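Local coordinates for protein Agap007691-pb (Anopheles gambiae, PDB 5C98) that is of unknown function but belongs to the serpin family, many of whose members inhibit serine proteases, at residues S136-N141 with F154-V160; H167-S173 with T316-I322; C224-D228 with E345-H349. All blocks are in the same frame, centred on the assembly; numbering follows the deposited sequence.

All three contacts belong to one serpin fold but lie at two ends of it. Interactions 1 and 2 are neighbours, their centres 12 Å apart: the helix and turn of interaction 1 pack on the strand pair of interaction 2, with V140 CG2 3.8 Å from F172 CE2 and V160 CG1 3.8 Å from F172 CZ. Strand 169-177 is the next element after helix 157-160. Interaction 3 is on the opposite side of the chain's centre, about 41 Å from interaction 2 between centres. The unmodelled residues 335-343, in the reactive-centre loop region by analogy with other serpins, lie in the connection between strand 320-328 of interaction 2 and strand 346-349 of interaction 3.

Interaction 1. Residues S136-N141 with F154-V160; sequences SALAVN and FIGEGDV
The N141 carboxamide meets the backbone of I155 in its own plane, OD1 accepting and ND2 donating. OD1 receives I155 N on an in-plane lone pair at 2.8 Å, and ND2 gives to I155 O at 3.0 Å, also close to the amide plane. Two bonds to one residue fix the rotation of the amide and hold the turn against the helix. The F154 ring has V140 CG1 approaching its CD1 at 3.7 Å on an oblique line; beyond the two segments it stacks with Y144 and meets H324 at an incline. A water links N141 O to F154 N. I155 sets CG1 between its own N and carbonyl carbon (chi1 45°), which brings CD1 to 3.6 Å from V140 CB and 4.1 Å from A137 CB. V160 CG2 closes the far end, 3.9 Å from S136 CB. The turn is braced internally by G156 N bonding to D159 OD2, a carboxylate that also salt-bridges K286. The segment after helix 133-146, helix F of the serpin fold, folds back along it; V140, F154 and V160 rest on strand 169-177, V140 also on strand 95-104, and S136 on strand 124-128.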
loop_
_atom_site.group_PDB
_atom_site.type_symbol
_atom_site.label_atom_id
_atom_site.label_comp_id
_atom_site.label_asym_id
_atom_site.label_seq_id
_atom_site.Cartn_x
_atom_site.Cartn_y
_atom_site.Cartn_z
ATOM N N SER A 136 20.333 -11.260 6.991
ATOM C CA SER A 136 19.358 -10.208 7.233
ATOM C C SER A 136 18.246 -10.240 6.188
ATOM O O SER A 136 17.052 -10.228 6.523
ATOM C CB SER A 136 20.073 -8.853 7.243
ATOM O OG SER A 136 20.963 -8.737 8.342
ATOM N N ALA A 137 18.610 -10.334 4.914
ATOM C CA ALA A 137 17.591 -10.409 3.872
ATOM C C ALA A 137 16.808 -11.715 3.942
ATOM O O ALA A 137 15.588 -11.728 3.709
ATOM C CB ALA A 137 18.222 -10.212 2.494
ATOM N N LEU A 138 17.479 -12.818 4.292
ATOM C CA LEU A 138 16.787 -14.097 4.362
ATOM C C LEU A 138 15.716 -14.091 5.447
ATOM O O LEU A 138 14.638 -14.669 5.263
ATOM C CB LEU A 138 17.787 -15.228 4.601
ATOM C CG LEU A 138 17.150 -16.622 4.569
ATOM C CD1 LEU A 138 16.521 -16.901 3.223
ATOM C CD2 LEU A 138 18.188 -17.687 4.904
ATOM N N ALA A 139 15.979 -13.445 6.576
ATOM C CA ALA A 139 14.967 -13.391 7.624
ATOM C C ALA A 139 13.707 -12.711 7.120
ATOM O O ALA A 139 12.590 -13.181 7.368
ATOM C CB ALA A 139 15.530 -12.668 8.852
ATOM N N VAL A 140 13.863 -11.601 6.397
ATOM C CA VAL A 140 12.706 -10.883 5.876
ATOM C C VAL A 140 11.990 -11.722 4.828
ATOM O O VAL A 140 10.765 -11.913 4.875
ATOM C CB VAL A 140 13.141 -9.530 5.282
ATOM C CG1 VAL A 140 11.916 -8.775 4.721
ATOM C CG2 VAL A 140 13.863 -8.694 6.348
ATOM N N ASN A 141 12.738 -12.215 3.852
ATOM C CA ASN A 141 12.110 -12.923 2.738
ATOM C C ASN A 141 11.416 -14.194 3.208
ATOM O O ASN A 141 10.322 -14.512 2.723
ATOM C CB ASN A 141 13.132 -13.224 1.652
ATOM C CG ASN A 141 13.574 -11.980 0.923
ATOM O OD1 ASN A 141 12.804 -11.023 0.795
ATOM N ND2 ASN A 141 14.822 -11.963 0.475
ATOM N N PHE A 154 10.661 -10.492 -1.109
ATOM C CA PHE A 154 10.254 -9.220 -0.538
ATOM C C PHE A 154 11.334 -8.145 -0.712
ATOM O O PHE A 154 11.019 -6.988 -1.015
ATOM C CB PHE A 154 9.888 -9.451 0.939
ATOM C CG PHE A 154 9.214 -8.285 1.569
ATOM C CD1 PHE A 154 9.955 -7.211 1.980
ATOM C CD2 PHE A 154 7.841 -8.244 1.735
ATOM C CE1 PHE A 154 9.362 -6.106 2.526
ATOM C CE2 PHE A 154 7.249 -7.127 2.318
ATOM C CZ PHE A 154 8.009 -6.075 2.701
ATOM N N ILE A 155 12.608 -8.491 -0.478
ATOM C CA ILE A 155 13.714 -7.537 -0.542
ATOM C C ILE A 155 14.915 -8.252 -1.138
ATOM O O ILE A 155 14.973 -9.481 -1.196
ATOM C CB ILE A 155 14.156 -6.895 0.807
ATOM C CG1 ILE A 155 14.263 -7.953 1.907
ATOM C CG2 ILE A 155 13.248 -5.722 1.214
ATOM C CD1 ILE A 155 15.196 -7.530 3.031
ATOM N N GLY A 156 15.870 -7.443 -1.596
ATOM C CA GLY A 156 17.187 -7.919 -1.952
ATOM C C GLY A 156 18.185 -7.572 -0.857
ATOM O O GLY A 156 17.923 -6.782 0.046
ATOM N N GLU A 157 19.355 -8.198 -0.947
ATOM C CA GLU A 157 20.391 -7.932 0.042
ATOM C C GLU A 157 20.768 -6.458 0.081
ATOM O O GLU A 157 21.101 -5.927 1.150
ATOM C CB GLU A 157 21.613 -8.796 -0.248
ATOM C CG GLU A 157 21.493 -10.205 0.304
ATOM C CD GLU A 157 20.871 -11.199 -0.667
ATOM O OE1 GLU A 157 20.246 -10.775 -1.670
ATOM O OE2 GLU A 157 21.021 -12.418 -0.427
ATOM N N GLY A 158 20.710 -5.777 -1.068
ATOM C CA GLY A 158 21.036 -4.364 -1.097
ATOM C C GLY A 158 20.130 -3.507 -0.234
ATOM O O GLY A 158 20.536 -2.435 0.222
ATOM N N ASP A 159 18.896 -3.961 0.012
ATOM C CA ASP A 159 17.954 -3.149 0.770
ATOM C C ASP A 159 18.296 -3.117 2.250
ATOM O O ASP A 159 17.846 -2.209 2.964
ATOM C CB ASP A 159 16.526 -3.683 0.584
ATOM C CG ASP A 159 16.041 -3.568 -0.844
ATOM O OD1 ASP A 159 16.115 -2.457 -1.403
ATOM O OD2 ASP A 159 15.602 -4.591 -1.422
ATOM N N VAL A 160 19.050 -4.098 2.745
ATOM C CA VAL A 160 19.413 -4.158 4.156
ATOM C C VAL A 160 20.895 -3.929 4.380
ATOM O O VAL A 160 21.338 -3.898 5.534
ATOM C CB VAL A 160 18.968 -5.479 4.813
ATOM C CG1 VAL A 160 17.445 -5.580 4.848
ATOM C CG2 VAL A 160 19.599 -6.672 4.101
HETATM O O HOH W 1 9.482 -12.888 0.583
#

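Interaction 2. Residues H167-S173 with T316-I322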
loop_
_atom_site.group_PDB
_atom_site.type_symbol
_atom_site.label_atom_id
_atom_site.label_comp_id
_atom_site.label_asym_id
_atom_site.label_seq_id
_atom_site.Cartn_x
_atom_site.Cartn_y
_atom_site.Cartn_z
ATOM N N HIS A 167 23.633 -0.809 10.284
ATOM C CA HIS A 167 22.282 -0.521 10.745
ATOM C C HIS A 167 21.960 -1.294 12.016
ATOM O O HIS A 167 22.453 -2.401 12.234
ATOM C CB HIS A 167 21.290 -0.952 9.675
ATOM C CG HIS A 167 21.338 -0.119 8.441
ATOM N ND1 HIS A 167 21.957 1.111 8.391
ATOM C CD2 HIS A 167 20.805 -0.327 7.213
ATOM C CE1 HIS A 167 21.813 1.621 7.177
ATOM N NE2 HIS A 167 21.126 0.766 6.442
ATOM N N LYS A 168 21.110 -0.688 12.866
ATOM C CA LYS A 168 20.634 -1.324 14.092
ATOM C C LYS A 168 19.167 -1.713 14.061
ATOM O O LYS A 168 18.776 -2.591 14.832
ATOM C CB LYS A 168 20.833 -0.391 15.295
ATOM C CG LYS A 168 22.287 0.004 15.555
ATOM C CD LYS A 168 22.370 0.926 16.771
ATOM C CE LYS A 168 23.584 1.825 16.726
ATOM N NZ LYS A 168 24.839 1.057 16.855
ATOM N N LEU A 169 18.353 -1.089 13.196
ATOM C CA LEU A 169 16.899 -1.177 13.300
ATOM C C LEU A 169 16.297 -0.938 11.930
ATOM O O LEU A 169 16.523 0.122 11.336
ATOM C CB LEU A 169 16.383 -0.104 14.251
ATOM C CG LEU A 169 14.880 -0.033 14.447
ATOM C CD1 LEU A 169 14.362 -1.256 15.218
ATOM C CD2 LEU A 169 14.510 1.242 15.221
ATOM N N MET A 170 15.486 -1.882 11.443
ATOM C CA MET A 170 14.835 -1.736 10.151
ATOM C C MET A 170 13.422 -2.274 10.215
ATOM O O MET A 170 13.131 -3.208 10.967
ATOM C CB MET A 170 15.566 -2.512 9.066
ATOM C CG MET A 170 17.036 -2.119 8.955
ATOM S SD MET A 170 17.801 -2.715 7.435
ATOM C CE MET A 170 17.117 -1.562 6.271
ATOM N N LEU A 171 12.541 -1.651 9.433
ATOM C CA LEU A 171 11.117 -1.940 9.453
ATOM C C LEU A 171 10.663 -2.343 8.060
ATOM O O LEU A 171 11.167 -1.819 7.062
ATOM C CB LEU A 171 10.325 -0.689 9.890
ATOM C CG LEU A 171 8.801 -0.808 9.991
ATOM C CD1 LEU A 171 8.380 -1.860 11.023
ATOM C CD2 LEU A 171 8.250 0.566 10.338
ATOM N N PHE A 172 9.701 -3.263 7.981
ATOM C CA PHE A 172 9.147 -3.766 6.735
ATOM C C PHE A 172 7.636 -3.849 6.833
ATOM O O PHE A 172 7.100 -4.173 7.891
ATOM C CB PHE A 172 9.766 -5.129 6.394
ATOM C CG PHE A 172 11.253 -5.066 6.381
ATOM C CD1 PHE A 172 11.931 -4.737 5.213
ATOM C CD2 PHE A 172 11.984 -5.255 7.531
ATOM C CE1 PHE A 172 13.309 -4.626 5.228
ATOM C CE2 PHE A 172 13.343 -5.121 7.538
ATOM C CZ PHE A 172 14.006 -4.820 6.390
ATOM N N SER A 173 6.956 -3.520 5.727
ATOM C CA SER A 173 5.505 -3.608 5.622
ATOM C C SER A 173 5.169 -4.366 4.356
ATOM O O SER A 173 5.646 -4.003 3.277
ATOM C CB SER A 173 4.923 -2.202 5.503
ATOM O OG SER A 173 3.609 -2.266 4.949
ATOM N N THR A 316 18.225 5.612 18.830
ATOM C CA THR A 316 18.619 5.321 17.462
ATOM C C THR A 316 17.566 5.832 16.492
ATOM O O THR A 316 16.378 5.902 16.808
ATOM C CB THR A 316 18.836 3.806 17.211
ATOM O OG1 THR A 316 19.220 3.594 15.841
ATOM C CG2 THR A 316 17.585 3.003 17.481
ATOM N N ARG A 317 18.010 6.189 15.293
ATOM C CA ARG A 317 17.092 6.439 14.198
ATOM C C ARG A 317 16.624 5.113 13.616
ATOM O O ARG A 317 17.211 4.054 13.852
ATOM C CB ARG A 317 17.785 7.236 13.097
ATOM C CG ARG A 317 18.950 6.474 12.469
ATOM C CD ARG A 317 19.825 7.361 11.598
ATOM N NE ARG A 317 20.539 8.349 12.400
ATOM C CZ ARG A 317 21.106 9.446 11.901
ATOM N NH1 ARG A 317 21.023 9.705 10.600
ATOM N NH2 ARG A 317 21.747 10.292 12.706
ATOM N N LEU A 318 15.543 5.182 12.856
ATOM C CA LEU A 318 15.122 4.050 12.052
ATOM C C LEU A 318 15.979 4.045 10.800
ATOM O O LEU A 318 15.980 5.024 10.051
ATOM C CB LEU A 318 13.647 4.198 11.726
ATOM C CG LEU A 318 13.011 3.083 10.910
ATOM C CD1 LEU A 318 13.265 1.711 11.522
ATOM C CD2 LEU A 318 11.500 3.369 10.743
ATOM N N ASN A 319 16.743 2.970 10.591
ATOM C CA ASN A 319 17.718 2.955 9.498
ATOM C C ASN A 319 17.113 2.692 8.126
ATOM O O ASN A 319 17.730 3.055 7.117
ATOM C CB ASN A 319 18.820 1.926 9.763
ATOM C CG ASN A 319 19.618 2.255 10.978
ATOM O OD1 ASN A 319 19.563 1.555 11.980
ATOM N ND2 ASN A 319 20.338 3.381 10.922
ATOM N N GLY A 320 15.922 2.108 8.061
ATOM C CA GLY A 320 15.273 1.827 6.808
ATOM C C GLY A 320 13.845 1.409 7.034
ATOM O O GLY A 320 13.503 0.908 8.112
ATOM N N PHE A 321 13.019 1.633 6.020
ATOM C CA PHE A 321 11.618 1.197 6.037
ATOM C C PHE A 321 11.258 0.906 4.593
ATOM O O PHE A 321 11.204 1.833 3.781
ATOM C CB PHE A 321 10.720 2.286 6.636
ATOM C CG PHE A 321 9.264 1.890 6.794
ATOM C CD1 PHE A 321 8.841 0.583 6.577
ATOM C CD2 PHE A 321 8.320 2.834 7.159
ATOM C CE1 PHE A 321 7.485 0.221 6.729
ATOM C CE2 PHE A 321 6.979 2.470 7.292
ATOM C CZ PHE A 321 6.578 1.177 7.080
ATOM N N ILE A 322 11.049 -0.366 4.265
ATOM C CA ILE A 322 10.673 -0.823 2.936
ATOM C C ILE A 322 9.274 -1.412 2.992
ATOM O O ILE A 322 8.945 -2.161 3.918
ATOM C CB ILE A 322 11.670 -1.877 2.408
ATOM C CG1 ILE A 322 13.079 -1.277 2.275
ATOM C CG2 ILE A 322 11.202 -2.443 1.083
ATOM C CD1 ILE A 322 13.201 -0.122 1.321
#
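This is a parallel pairing of two strands, 169-173 with 320-322, in the large central sheet of the serpin, after a loop bonded across by the N319 side chain. The axes run 4.8 Å apart. L171 N bonds to G320 O, I322 N to L171 O and S173 N to I322 O, the regular ladder of a parallel pair. Before it, N319 takes over: its backbone N reaches L169 O at 3.0 Å, while its side-chain OD1 accepts two backbone donors, L169 N on an in-plane lone pair and K168 N from above the carbonyl plane at 2.9 Å. Gripped this way, the amide lies almost parallel to the H167 imidazole, planes 7° apart, and N319 CB sits over that ring's face, 3.7 Å from its centroid. Strands 169-177 and 320-328 correspond to strands 3 and 5 of serpin sheet A; their direct pairing here is that of an uninserted sheet, since in serpins that have taken up their reactive loop the loop lies between these two. On the face bearing L171 and F321, chi1 -179° runs the leucine alongside the phenylalanine, and its CD2 branch lies over the centre of the F321 ring, 3.5 Å from the centroid. S173 CB meets the ring's edge at 3.7 Å from CE1. L318 CD1 fits against L169 CG at 3.8 Å, the two leucines crossing at about a right angle. Helix 43-51 packs on this face, through A49 on L171 and V46 on F321, and S173 OG bonds to H45. On the other face M170 CE comes to 3.9 Å from G320 CA, packing directly on the glycine backbone, and F172 CD1 meets I322 CB.

Interaction 3. Residues C224-D228 with E345-H349; sequences CKVVD and EFEFH
K225 leaves strand 224-228 toward strand 346-349 and touches three of its residues in turn. CB lies 3.7 Å from F348 CE2, near the end of that ring. CG and CD then run past F346 in the opposite direction to that side chain, CD coming to 3.8 Å from F346 CZ. CE passes 3.6 Å from E347 O, and NZ ends by bonding to that same carbonyl oxygen at 2.9 Å, standing above the carbonyl plane. The chain is extended beyond CG (chi2 -176°), which takes NZ past F346 to the E347 carbonyl. A water on NZ also takes the N-H of H349, so NZ reaches the strand's backbone directly at E347 O and, through the water, at H349 N. Two residues on, V227 faces F348 from the opposite direction: CG2 sits over the ring face, 3.6 Å from its centroid and 16° off the normal, while CG1 is 3.5 Å from CD2. The edge of the same ring lies toward the backbone of K225. F346 has V227 CG1 at its edge, and R216 makes a cation-pi contact with it. Strand 346-349 pairs alongside strand 270-287, and strand 224-230 between strands 204-219 and 237-244. The two crossing strands here stand 8.4 Å apart at 95°, too far for backbone bonding, and meet through side chains as layers do. Such near-orthogonal packing is that of serpin sheet C against sheet B, with strand 346-349 following closely on the unmodelled residues 335-343.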
loop_
_atom_site.group_PDB
_atom_site.type_symbol
_atom_site.label_atom_id
_atom_site.label_comp_id
_atom_site.label_asym_id
_atom_site.label_seq_id
_atom_site.Cartn_x
_atom_site.Cartn_y
_atom_site.Cartn_z
ATOM N N CYS A 224 -12.236 11.986 -15.613
ATOM C CA CYS A 224 -12.112 10.538 -15.669
ATOM C C CYS A 224 -13.469 9.862 -15.562
ATOM O O CYS A 224 -14.421 10.417 -14.998
ATOM C CB CYS A 224 -11.138 10.005 -14.615
ATOM S SG CYS A 224 -11.698 10.318 -12.915
ATOM N N LYS A 225 -13.538 8.653 -16.111
ATOM C CA LYS A 225 -14.593 7.703 -15.806
ATOM C C LYS A 225 -14.212 6.922 -14.556
ATOM O O LYS A 225 -13.029 6.739 -14.255
ATOM C CB LYS A 225 -14.748 6.711 -16.950
ATOM C CG LYS A 225 -15.355 7.253 -18.202
ATOM C CD LYS A 225 -15.558 6.156 -19.243
ATOM C CE LYS A 225 -16.239 6.690 -20.456
ATOM N NZ LYS A 225 -16.426 5.647 -21.494
ATOM N N VAL A 226 -15.220 6.473 -13.812
ATOM C CA VAL A 226 -15.010 5.758 -12.558
ATOM C C VAL A 226 -15.898 4.531 -12.527
ATOM O O VAL A 226 -17.091 4.622 -12.819
ATOM C CB VAL A 226 -15.367 6.653 -11.366
ATOM C CG1 VAL A 226 -15.026 5.985 -10.075
ATOM C CG2 VAL A 226 -14.665 7.996 -11.490
ATOM N N VAL A 227 -15.336 3.399 -12.141
ATOM C CA VAL A 227 -16.123 2.241 -11.749
ATOM C C VAL A 227 -15.600 1.748 -10.408
ATOM O O VAL A 227 -14.402 1.815 -10.129
ATOM C CB VAL A 227 -16.075 1.089 -12.780
ATOM C CG1 VAL A 227 -16.799 1.447 -14.079
ATOM C CG2 VAL A 227 -14.640 0.615 -13.024
ATOM N N ASP A 228 -16.489 1.272 -9.565
ATOM C CA ASP A 228 -16.097 0.665 -8.289
ATOM C C ASP A 228 -16.342 -0.832 -8.421
ATOM O O ASP A 228 -17.493 -1.273 -8.507
ATOM C CB ASP A 228 -16.877 1.277 -7.127
ATOM C CG ASP A 228 -16.098 1.272 -5.821
ATOM O OD1 ASP A 228 -15.066 0.555 -5.720
ATOM O OD2 ASP A 228 -16.525 1.990 -4.889
ATOM N N GLU A 345 -25.480 0.109 -20.446
ATOM C CA GLU A 345 -25.745 1.541 -20.545
ATOM C C GLU A 345 -24.520 2.404 -20.253
ATOM O O GLU A 345 -24.644 3.631 -20.138
ATOM C CB GLU A 345 -26.856 1.917 -19.571
ATOM C CG GLU A 345 -28.140 1.159 -19.798
ATOM C CD GLU A 345 -29.281 1.687 -18.955
ATOM O OE1 GLU A 345 -29.083 1.854 -17.734
ATOM O OE2 GLU A 345 -30.370 1.938 -19.519
ATOM N N PHE A 346 -23.343 1.799 -20.119
ATOM C CA PHE A 346 -22.115 2.524 -19.835
ATOM C C PHE A 346 -21.005 1.667 -20.415
ATOM O O PHE A 346 -21.103 0.440 -20.396
ATOM C CB PHE A 346 -21.942 2.724 -18.320
ATOM C CG PHE A 346 -20.793 3.618 -17.941
ATOM C CD1 PHE A 346 -20.733 4.922 -18.391
ATOM C CD2 PHE A 346 -19.790 3.161 -17.097
ATOM C CE1 PHE A 346 -19.689 5.745 -18.042
ATOM C CE2 PHE A 346 -18.737 3.990 -16.737
ATOM C CZ PHE A 346 -18.692 5.281 -17.211
ATOM N N GLU A 347 -19.996 2.303 -21.003
ATOM C CA GLU A 347 -18.797 1.613 -21.440
ATOM C C GLU A 347 -17.647 2.061 -20.566
ATOM O O GLU A 347 -17.473 3.263 -20.308
ATOM C CB GLU A 347 -18.478 1.842 -22.928
ATOM C CG GLU A 347 -19.332 0.954 -23.851
ATOM C CD GLU A 347 -18.900 0.935 -25.320
ATOM O OE1 GLU A 347 -19.729 0.507 -26.150
ATOM O OE2 GLU A 347 -17.752 1.312 -25.649
ATOM N N PHE A 348 -16.870 1.091 -20.106
ATOM C CA PHE A 348 -15.642 1.379 -19.358
ATOM C C PHE A 348 -14.581 0.431 -19.885
ATOM O O PHE A 348 -14.459 -0.697 -19.425
ATOM C CB PHE A 348 -15.867 1.196 -17.861
ATOM C CG PHE A 348 -14.710 1.641 -17.009
ATOM C CD1 PHE A 348 -13.680 0.782 -16.678
ATOM C CD2 PHE A 348 -14.701 2.928 -16.492
ATOM C CE1 PHE A 348 -12.670 1.203 -15.855
ATOM C CE2 PHE A 348 -13.687 3.347 -15.692
ATOM C CZ PHE A 348 -12.674 2.487 -15.360
ATOM N N HIS A 349 -13.815 0.901 -20.848
ATOM C CA HIS A 349 -12.775 0.115 -21.504
ATOM C C HIS A 349 -11.428 0.670 -21.077
ATOM O O HIS A 349 -10.951 1.673 -21.612
ATOM C CB HIS A 349 -12.979 0.140 -23.011
ATOM C CG HIS A 349 -14.183 -0.615 -23.448
ATOM N ND1 HIS A 349 -14.568 -0.705 -24.768
ATOM C CD2 HIS A 349 -15.111 -1.303 -22.742
ATOM C CE1 HIS A 349 -15.660 -1.439 -24.856
ATOM N NE2 HIS A 349 -16.011 -1.811 -23.639
HETATM O O HOH W 2 -14.383 3.610 -22.190
#